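Local structure of TetR-family transcriptional regulator (Streptomyces coelicolor A3, 2QIB) at residues L23-R29 with E101-G105; L72-F76 with V128-A132; Q17-A22 with I39-I45. The protein probably binds cis-regulatory DNA through a helix-turn-helix motif and regulates transcription, as TetR-family proteins generally do. All coordinates share one frame; numbering follows the deposited sequence.

Interaction 1. Residues L23-R29 with E101-G105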
loop_
_atom_site.group_PDB
_atom_site.type_symbol
_atom_site.label_atom_id
_atom_site.label_comp_id
_atom_site.label_asym_id
_atom_site.label_seq_id
_atom_site.Cartn_x
_atom_site.Cartn_y
_atom_site.Cartn_z
ATOM N N LEU A 23 22.407 -9.237 -7.556
ATOM C CA LEU A 23 21.715 -8.182 -6.826
ATOM C C LEU A 23 22.002 -6.820 -7.455
ATOM O O LEU A 23 21.086 -6.000 -7.622
ATOM C CB LEU A 23 22.135 -8.193 -5.357
ATOM C CG LEU A 23 21.368 -7.144 -4.528
ATOM C CD1 LEU A 23 19.834 -7.157 -4.784
ATOM C CD2 LEU A 23 21.659 -7.404 -3.085
ATOM N N ASP A 24 23.254 -6.590 -7.835
ATOM C CA ASP A 24 23.606 -5.326 -8.487
ATOM C C ASP A 24 22.771 -5.081 -9.769
ATOM O O ASP A 24 22.174 -4.028 -9.952
ATOM C CB ASP A 24 25.092 -5.297 -8.842
ATOM C CG ASP A 24 25.499 -3.979 -9.491
ATOM O OD1 ASP A 24 25.184 -2.925 -8.926
ATOM O OD2 ASP A 24 26.112 -3.990 -10.572
ATOM N N LEU A 25 22.723 -6.082 -10.641
ATOM C CA LEU A 25 22.014 -5.953 -11.915
ATOM C C LEU A 25 20.508 -5.876 -11.737
ATOM O O LEU A 25 19.870 -5.024 -12.360
ATOM C CB LEU A 25 22.421 -7.064 -12.897
ATOM C CG LEU A 25 23.905 -7.041 -13.313
ATOM C CD1 LEU A 25 24.125 -8.087 -14.421
ATOM C CD2 LEU A 25 24.340 -5.658 -13.766
ATOM N N PHE A 26 19.958 -6.737 -10.871
ATOM C CA PHE A 26 18.518 -6.727 -10.588
ATOM C C PHE A 26 18.109 -5.470 -9.816
ATOM O O PHE A 26 16.913 -5.146 -9.740
ATOM C CB PHE A 26 18.098 -7.970 -9.821
ATOM C CG PHE A 26 18.062 -9.231 -10.666
ATOM C CD1 PHE A 26 17.302 -9.274 -11.853
ATOM C CD2 PHE A 26 18.733 -10.386 -10.261
ATOM C CE1 PHE A 26 17.235 -10.472 -12.617
ATOM C CE2 PHE A 26 18.683 -11.557 -10.999
ATOM C CZ PHE A 26 17.942 -11.611 -12.194
ATOM N N SER A 27 19.075 -4.766 -9.228
ATOM C CA SER A 27 18.756 -3.488 -8.578
ATOM C C SER A 27 18.650 -2.381 -9.623
ATOM O O SER A 27 17.837 -1.458 -9.489
ATOM C CB SER A 27 19.794 -3.110 -7.517
ATOM O OG SER A 27 19.695 -4.041 -6.440
ATOM N N ARG A 28 19.480 -2.471 -10.662
ATOM C CA ARG A 28 19.620 -1.423 -11.669
ATOM C C ARG A 28 18.547 -1.408 -12.745
ATOM O O ARG A 28 18.300 -0.366 -13.354
ATOM C CB ARG A 28 20.987 -1.546 -12.370
ATOM C CG ARG A 28 22.149 -1.209 -11.463
ATOM C CD ARG A 28 23.455 -1.767 -12.074
ATOM N NE ARG A 28 24.126 -0.702 -12.783
ATOM C CZ ARG A 28 25.075 0.059 -12.249
ATOM N NH1 ARG A 28 25.511 -0.177 -11.017
ATOM N NH2 ARG A 28 25.605 1.035 -12.965
ATOM N N ARG A 29 17.952 -2.565 -13.012
ATOM C CA ARG A 29 17.036 -2.703 -14.135
ATOM C C ARG A 29 15.917 -3.641 -13.788
ATOM O O ARG A 29 16.091 -4.540 -12.940
ATOM C CB ARG A 29 17.762 -3.327 -15.350
ATOM C CG ARG A 29 18.966 -2.560 -15.824
ATOM C CD ARG A 29 19.371 -3.014 -17.239
ATOM N NE ARG A 29 20.044 -4.330 -17.283
ATOM C CZ ARG A 29 21.314 -4.556 -16.960
ATOM N NH1 ARG A 29 22.098 -3.570 -16.512
ATOM N NH2 ARG A 29 21.817 -5.774 -17.133
ATOM N N GLU A 101 19.000 2.991 -3.612
ATOM C CA GLU A 101 20.074 2.051 -4.025
ATOM C C GLU A 101 19.528 0.943 -4.922
ATOM O O GLU A 101 20.253 0.423 -5.798
ATOM C CB GLU A 101 20.694 1.396 -2.782
ATOM C CG GLU A 101 21.576 2.319 -1.945
ATOM C CD GLU A 101 21.826 1.771 -0.524
ATOM O OE1 GLU A 101 21.709 0.531 -0.284
ATOM O OE2 GLU A 101 22.139 2.599 0.372
ATOM N N HIS A 102 18.267 0.564 -4.679
ATOM C CA HIS A 102 17.653 -0.583 -5.353
ATOM C C HIS A 102 16.474 -0.172 -6.224
ATOM O O HIS A 102 15.663 -1.026 -6.599
ATOM C CB HIS A 102 17.183 -1.594 -4.308
ATOM C CG HIS A 102 18.300 -2.153 -3.481
ATOM N ND1 HIS A 102 18.645 -1.642 -2.252
ATOM C CD2 HIS A 102 19.170 -3.161 -3.728
ATOM C CE1 HIS A 102 19.675 -2.323 -1.765
ATOM N NE2 HIS A 102 20.007 -3.252 -2.635
ATOM N N GLY A 103 16.403 1.109 -6.576
ATOM C CA GLY A 103 15.145 1.671 -7.084
ATOM C C GLY A 103 14.488 0.928 -8.243
ATOM O O GLY A 103 13.319 0.528 -8.156
ATOM N N PRO A 104 15.201 0.817 -9.383
ATOM C CA PRO A 104 14.551 0.183 -10.517
ATOM C C PRO A 104 14.077 -1.237 -10.233
ATOM O O PRO A 104 12.980 -1.601 -10.652
ATOM C CB PRO A 104 15.624 0.253 -11.614
ATOM C CG PRO A 104 16.375 1.503 -11.267
ATOM C CD PRO A 104 16.520 1.355 -9.750
ATOM N N GLY A 105 14.856 -2.019 -9.492
ATOM C CA GLY A 105 14.424 -3.378 -9.128
ATOM C C GLY A 105 13.268 -3.410 -8.130
ATOM O O GLY A 105 12.336 -4.241 -8.250
#
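The imidazole of His102 turns an edge toward Ser27, while Leu23 reaches the same ring from an oblique direction, its CD1 lying 4.2 Å from His102 CD2. Ser27 OG sits near the ring plane but is modelled too close to it, so its exact place is doubtful, as is that of the bond it gives to Leu23 O within the helix. The ring also meets that of Phe98 at about 35°, and its ND1 is hydrogen-bonded to Phe98 O, which fixes its rotation. With CG anti to the carbonyl carbon and beside the backbone N (chi1 -62°), the ring of His102, the N-cap residue of helix 103-116, is carried toward Leu23 and Ser27.

Next to the ring, two helix ends meet backbone to backbone. Gly105 N, in the first turn of its helix, donates to Ser27 O at 3.0 Å, approaching from above the carbonyl plane. Pro104, well suited to a first turn because no N-H is required of it there, lays CD 3.1 Å from Ser27 O and CB 3.3 Å from Arg28 O. Glycine fits at 105 for a steric reason: Gly105 CA lies 3.1 Å from Phe26 O in a CA-H...O contact, and a CB would run into that oxygen.

The contact thus sets the C-terminal end of helix 11-28, in the DNA-binding domain, against the start of helix 103-116 in the C-terminal domain. Helix 57-75 packs along helix 11-28, taking Leu23 on Ala64 and Ala68 and Phe26 edge-to-face on Tyr61.

Interaction 2. Residues L72-F76 with V128-A132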
loop_
_atom_site.group_PDB
_atom_site.type_symbol
_atom_site.label_atom_id
_atom_site.label_comp_id
_atom_site.label_asym_id
_atom_site.label_seq_id
_atom_site.Cartn_x
_atom_site.Cartn_y
_atom_site.Cartn_z
ATOM N N LEU A 72 17.353 -4.844 4.201
ATOM C CA LEU A 72 16.300 -3.870 4.608
ATOM C C LEU A 72 15.761 -4.201 5.994
ATOM O O LEU A 72 15.595 -3.314 6.828
ATOM C CB LEU A 72 15.158 -3.819 3.603
ATOM C CG LEU A 72 14.062 -2.779 3.903
ATOM C CD1 LEU A 72 14.687 -1.380 4.181
ATOM C CD2 LEU A 72 13.051 -2.730 2.759
ATOM N N ALA A 73 15.434 -5.463 6.238
ATOM C CA ALA A 73 14.951 -5.816 7.577
ATOM C C ALA A 73 15.933 -5.369 8.704
ATOM O O ALA A 73 15.501 -4.894 9.776
ATOM C CB ALA A 73 14.704 -7.302 7.660
ATOM N N ASP A 74 17.237 -5.547 8.480
ATOM C CA ASP A 74 18.237 -5.160 9.466
ATOM C C ASP A 74 18.266 -3.654 9.644
ATOM O O ASP A 74 18.509 -3.161 10.756
ATOM C CB ASP A 74 19.643 -5.625 9.066
ATOM C CG ASP A 74 19.851 -7.104 9.325
ATOM O OD1 ASP A 74 18.975 -7.738 9.981
ATOM O OD2 ASP A 74 20.898 -7.630 8.878
ATOM N N ARG A 75 17.965 -2.929 8.567
ATOM C CA ARG A 75 17.925 -1.467 8.628
ATOM C C ARG A 75 16.809 -0.963 9.524
ATOM O O ARG A 75 16.863 0.169 9.974
ATOM C CB ARG A 75 17.817 -0.839 7.230
ATOM C CG ARG A 75 19.112 -0.997 6.392
ATOM C CD ARG A 75 18.947 -0.302 5.043
ATOM N NE ARG A 75 19.958 -0.757 4.097
ATOM C CZ ARG A 75 20.519 -0.006 3.152
ATOM N NH1 ARG A 75 20.233 1.296 3.036
ATOM N NH2 ARG A 75 21.392 -0.571 2.319
ATOM N N PHE A 76 15.799 -1.799 9.779
ATOM C CA PHE A 76 14.681 -1.403 10.675
ATOM C C PHE A 76 15.051 -1.367 12.166
ATOM O O PHE A 76 14.291 -0.831 12.985
ATOM C CB PHE A 76 13.485 -2.347 10.505
ATOM C CG PHE A 76 12.867 -2.328 9.126
ATOM C CD1 PHE A 76 12.953 -1.220 8.294
ATOM C CD2 PHE A 76 12.178 -3.445 8.684
ATOM C CE1 PHE A 76 12.330 -1.220 7.037
ATOM C CE2 PHE A 76 11.568 -3.459 7.429
ATOM C CZ PHE A 76 11.656 -2.345 6.611
ATOM N N VAL A 128 9.670 -9.015 5.103
ATOM C CA VAL A 128 10.139 -7.629 5.346
ATOM C C VAL A 128 9.009 -6.780 5.988
ATOM O O VAL A 128 9.243 -6.075 6.982
ATOM C CB VAL A 128 10.690 -6.953 4.060
ATOM C CG1 VAL A 128 11.194 -5.533 4.365
ATOM C CG2 VAL A 128 11.809 -7.793 3.430
ATOM N N ARG A 129 7.793 -6.880 5.444
ATOM C CA ARG A 129 6.649 -6.171 6.016
ATOM C C ARG A 129 6.434 -6.586 7.467
ATOM O O ARG A 129 6.225 -5.732 8.345
ATOM C CB ARG A 129 5.390 -6.459 5.211
ATOM C CG ARG A 129 5.447 -5.886 3.817
ATOM C CD ARG A 129 4.221 -6.360 3.036
ATOM N NE ARG A 129 4.172 -5.714 1.735
ATOM C CZ ARG A 129 3.815 -6.320 0.624
ATOM N NH1 ARG A 129 3.516 -7.632 0.644
ATOM N NH2 ARG A 129 3.816 -5.640 -0.517
ATOM N N GLN A 130 6.503 -7.892 7.723
ATOM C CA GLN A 130 6.383 -8.368 9.093
ATOM C C GLN A 130 7.544 -7.896 10.009
ATOM O O GLN A 130 7.314 -7.550 11.155
ATOM C CB GLN A 130 6.244 -9.904 9.088
ATOM C CG GLN A 130 6.204 -10.499 10.477
ATOM C CD GLN A 130 4.894 -10.230 11.202
ATOM O OE1 GLN A 130 3.916 -9.763 10.609
ATOM N NE2 GLN A 130 4.855 -10.567 12.487
ATOM N N ALA A 131 8.777 -7.858 9.505
ATOM C CA ALA A 131 9.921 -7.329 10.266
ATOM C C ALA A 131 9.682 -5.873 10.679
ATOM O O ALA A 131 9.935 -5.498 11.848
ATOM C CB ALA A 131 11.200 -7.429 9.446
ATOM N N ALA A 132 9.138 -5.071 9.752
ATOM C CA ALA A 132 8.774 -3.680 10.087
ATOM C C ALA A 132 7.745 -3.660 11.218
ATOM O O ALA A 132 7.906 -2.913 12.212
ATOM C CB ALA A 132 8.215 -2.935 8.842
#
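Phe76 and Val128 meet at about a right angle, the phenyl ring presenting its CE2 corner to the valine, with CG1 of Val128 3.7 Å from Phe76 CE2. Leu72 reaches the same methyl from a turn earlier, its CD2 3.7 Å from Val128 CG1, and these two side chains also run across each other at roughly 90°. One branch of the valine is therefore shared by two larger side chains. Its CG1 is anti to the backbone N (chi1 -179°), the setting that turns this methyl toward helix 57-75.

The aromatic ring does more than touch Val128. Phe76 CE2 lies 3.7 Å from Ala132 CB, and Val128 O approaches the ring edge near its plane, 3.5 Å from Phe76 CE2. One face of the ring is occupied by its own segment: Leu72 O stands over the ring centre. The phenyl is thus set between the Leu72 carbonyl and the surface of helix 119-140, and Phe76 leans further on Val91 of helix 84-101.

Small residues suit this closeness. Ala73 CB and Ala131 CB meet methyl to methyl at 3.9 Å, and their small size lets the backbones come close, with Ala73 CA and Val128 CA 5.6 Å apart. The segments run in the same general direction, Phe76 lying nearest Ala132. In TetR-family proteins the long helix after the helix-turn-helix joins the DNA-binding part to the C-terminal domain; here helix 57-75 packs on helix 119-140 of that domain.

Chemically the junction is apolar. Val128 O, the one polar atom at the ring edge, already receives Ala132 N within its helix at 2.9 Å, so cohesion between the segments rests on shape fit and the exclusion of water rather than on directed bonds.

Interaction 3. Residues Q17-A22 with I39-I45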
loop_
_atom_site.group_PDB
_atom_site.type_symbol
_atom_site.label_atom_id
_atom_site.label_comp_id
_atom_site.label_asym_id
_atom_site.label_seq_id
_atom_site.Cartn_x
_atom_site.Cartn_y
_atom_site.Cartn_z
ATOM N N GLN A 17 29.767 -14.105 -4.463
ATOM C CA GLN A 17 30.076 -13.127 -5.524
ATOM C C GLN A 17 28.953 -13.054 -6.557
ATOM O O GLN A 17 28.519 -11.964 -6.921
ATOM C CB GLN A 17 31.386 -13.430 -6.269
ATOM C CG GLN A 17 31.706 -12.346 -7.342
ATOM C CD GLN A 17 32.293 -12.882 -8.638
ATOM O OE1 GLN A 17 33.065 -12.184 -9.307
ATOM N NE2 GLN A 17 31.938 -14.115 -9.005
ATOM N N LEU A 18 28.512 -14.218 -7.037
ATOM C CA LEU A 18 27.431 -14.290 -8.007
ATOM C C LEU A 18 26.128 -13.669 -7.481
ATOM O O LEU A 18 25.467 -12.955 -8.210
ATOM C CB LEU A 18 27.218 -15.749 -8.412
ATOM C CG LEU A 18 27.109 -16.247 -9.841
ATOM C CD1 LEU A 18 27.756 -15.375 -10.933
ATOM C CD2 LEU A 18 27.660 -17.687 -9.839
ATOM N N ILE A 19 25.757 -13.947 -6.225
ATOM C CA ILE A 19 24.546 -13.347 -5.635
ATOM C C ILE A 19 24.685 -11.830 -5.642
ATOM O O ILE A 19 23.724 -11.135 -5.955
ATOM C CB ILE A 19 24.253 -13.902 -4.198
ATOM C CG1 ILE A 19 23.951 -15.412 -4.289
ATOM C CG2 ILE A 19 23.047 -13.152 -3.512
ATOM C CD1 ILE A 19 23.877 -16.158 -2.913
ATOM N N GLY A 20 25.886 -11.340 -5.309
ATOM C CA GLY A 20 26.159 -9.868 -5.280
ATOM C C GLY A 20 26.033 -9.221 -6.656
ATOM O O GLY A 20 25.473 -8.135 -6.803
ATOM N N VAL A 21 26.578 -9.898 -7.667
ATOM C CA VAL A 21 26.518 -9.412 -9.025
ATOM C C VAL A 21 25.068 -9.386 -9.468
ATOM O O VAL A 21 24.595 -8.404 -10.067
ATOM C CB VAL A 21 27.363 -10.312 -9.929
ATOM C CG1 VAL A 21 27.063 -10.051 -11.403
ATOM C CG2 VAL A 21 28.859 -10.119 -9.609
ATOM N N ALA A 22 24.360 -10.476 -9.197
ATOM C CA ALA A 22 22.926 -10.548 -9.515
ATOM C C ALA A 22 22.143 -9.442 -8.845
ATOM O O ALA A 22 21.288 -8.793 -9.474
ATOM C CB ALA A 22 22.355 -11.904 -9.124
ATOM N N ILE A 39 25.050 -11.515 -16.143
ATOM C CA ILE A 39 25.517 -11.876 -14.808
ATOM C C ILE A 39 26.891 -12.579 -14.902
ATOM O O ILE A 39 27.831 -12.193 -14.200
ATOM C CB ILE A 39 24.444 -12.723 -14.074
ATOM C CG1 ILE A 39 23.217 -11.832 -13.758
ATOM C CG2 ILE A 39 25.039 -13.355 -12.790
ATOM C CD1 ILE A 39 21.944 -12.645 -13.284
ATOM N N ALA A 40 26.992 -13.564 -15.792
ATOM C CA ALA A 40 28.259 -14.284 -16.029
ATOM C C ALA A 40 29.339 -13.289 -16.410
ATOM O O ALA A 40 30.429 -13.287 -15.830
ATOM C CB ALA A 40 28.091 -15.344 -17.130
ATOM N N SER A 41 29.036 -12.409 -17.373
ATOM C CA SER A 41 30.026 -11.409 -17.795
ATOM C C SER A 41 30.504 -10.499 -16.644
ATOM O O SER A 41 31.705 -10.345 -16.447
ATOM C CB SER A 41 29.497 -10.594 -18.985
ATOM O OG SER A 41 30.398 -9.567 -19.344
ATOM N N ALA A 42 29.567 -9.923 -15.887
ATOM C CA ALA A 42 29.887 -9.099 -14.723
ATOM C C ALA A 42 30.704 -9.862 -13.670
ATOM O O ALA A 42 31.603 -9.298 -13.045
ATOM C CB ALA A 42 28.626 -8.539 -14.115
ATOM N N ALA A 43 30.394 -11.146 -13.497
ATOM C CA ALA A 43 31.113 -11.991 -12.539
ATOM C C ALA A 43 32.468 -12.491 -13.048
ATOM O O ALA A 43 33.266 -13.040 -12.271
ATOM C CB ALA A 43 30.230 -13.174 -12.117
ATOM N N GLY A 44 32.730 -12.360 -14.348
ATOM C CA GLY A 44 33.995 -12.825 -14.919
ATOM C C GLY A 44 34.013 -14.325 -15.129
ATOM O O GLY A 44 35.081 -14.941 -15.139
ATOM N N ILE A 45 32.839 -14.932 -15.315
ATOM C CA ILE A 45 32.771 -16.394 -15.530
ATOM C C ILE A 45 31.951 -16.763 -16.764
ATOM O O ILE A 45 31.333 -15.900 -17.379
ATOM C CB ILE A 45 32.231 -17.152 -14.279
ATOM C CG1 ILE A 45 30.752 -16.820 -14.024
ATOM C CG2 ILE A 45 33.121 -16.910 -13.089
ATOM C CD1 ILE A 45 30.141 -17.495 -12.791
#
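Ile45, which meets Leu18 across the contact, gives its backbone N to Ala40 O at 3.0 Å, and the same oxygen takes a second, weak bond from Gly44 N. These bonds close a Schellman motif, with Gly44 at positive phi (79°), a conformation that favours glycine. The chain so turned brings Ile45 CD1 to 3.7 Å from Leu18 CD1.

That leucine branch is used three times: Leu18 CD1 also lies 3.5 Å from Ala43 CB and touches Ile39 CG2. Leu18 gets there with chi1 at -131°, away from the usual staggered positions. One turn on, Val21 places CG1, anti to its backbone N, tightly against Ala42 CB at 3.5 Å, while its CG2 faces Ala43. Alanine's short methyl suits so close an approach.

Helix 36-43 is the first helix of the predicted helix-turn-helix, and Gly44 begins the turn leading to helix 47-53, the recognition helix by analogy with the family. Helix 11-28 packs across it, the local axes 9.3 Å apart at 117°, and Leu18 reaches on to Val50 and Tyr53 of helix 47-53.

Toward the N-terminal end of segment 17-22 the Gln17 side chain, bent at its second torsion, reaches over the last helical turn, with CD 3.8 Å from Ala43 O. Cutting Gln17 back to an alanine would remove this amide and would probably leave the carbonyl and methyl of Ala43 less covered. At the other end Ala22 CB packs on Ile39 CD1, whose side chain continues onto Leu60 of helix 57-75.

Interactions 1 and 3 both use helix 11-28, their centres 14 Å apart, and they touch where Leu25 CD1 lies 3.9 Å from Ile39 CG1. Interaction 2 lies at the C-terminal end of helix 57-75. Its centre is 18 Å from that of interaction 1, yet a salt bridge joins them, Glu101 OE1 to Arg75 NH2 at 2.8 Å. Interactions 2 and 3 do not meet, their nearest atoms being about 13 Å apart. Interaction 1 therefore lies between the predicted DNA-binding motif and the C-terminal domain, a position consistent with coupling the two. Hexaethylene glycol, probably from the crystallisation liquor, is bound near the side chains of Phe26 (nearest atoms about 3 Å) and Val128 (about 4 Å).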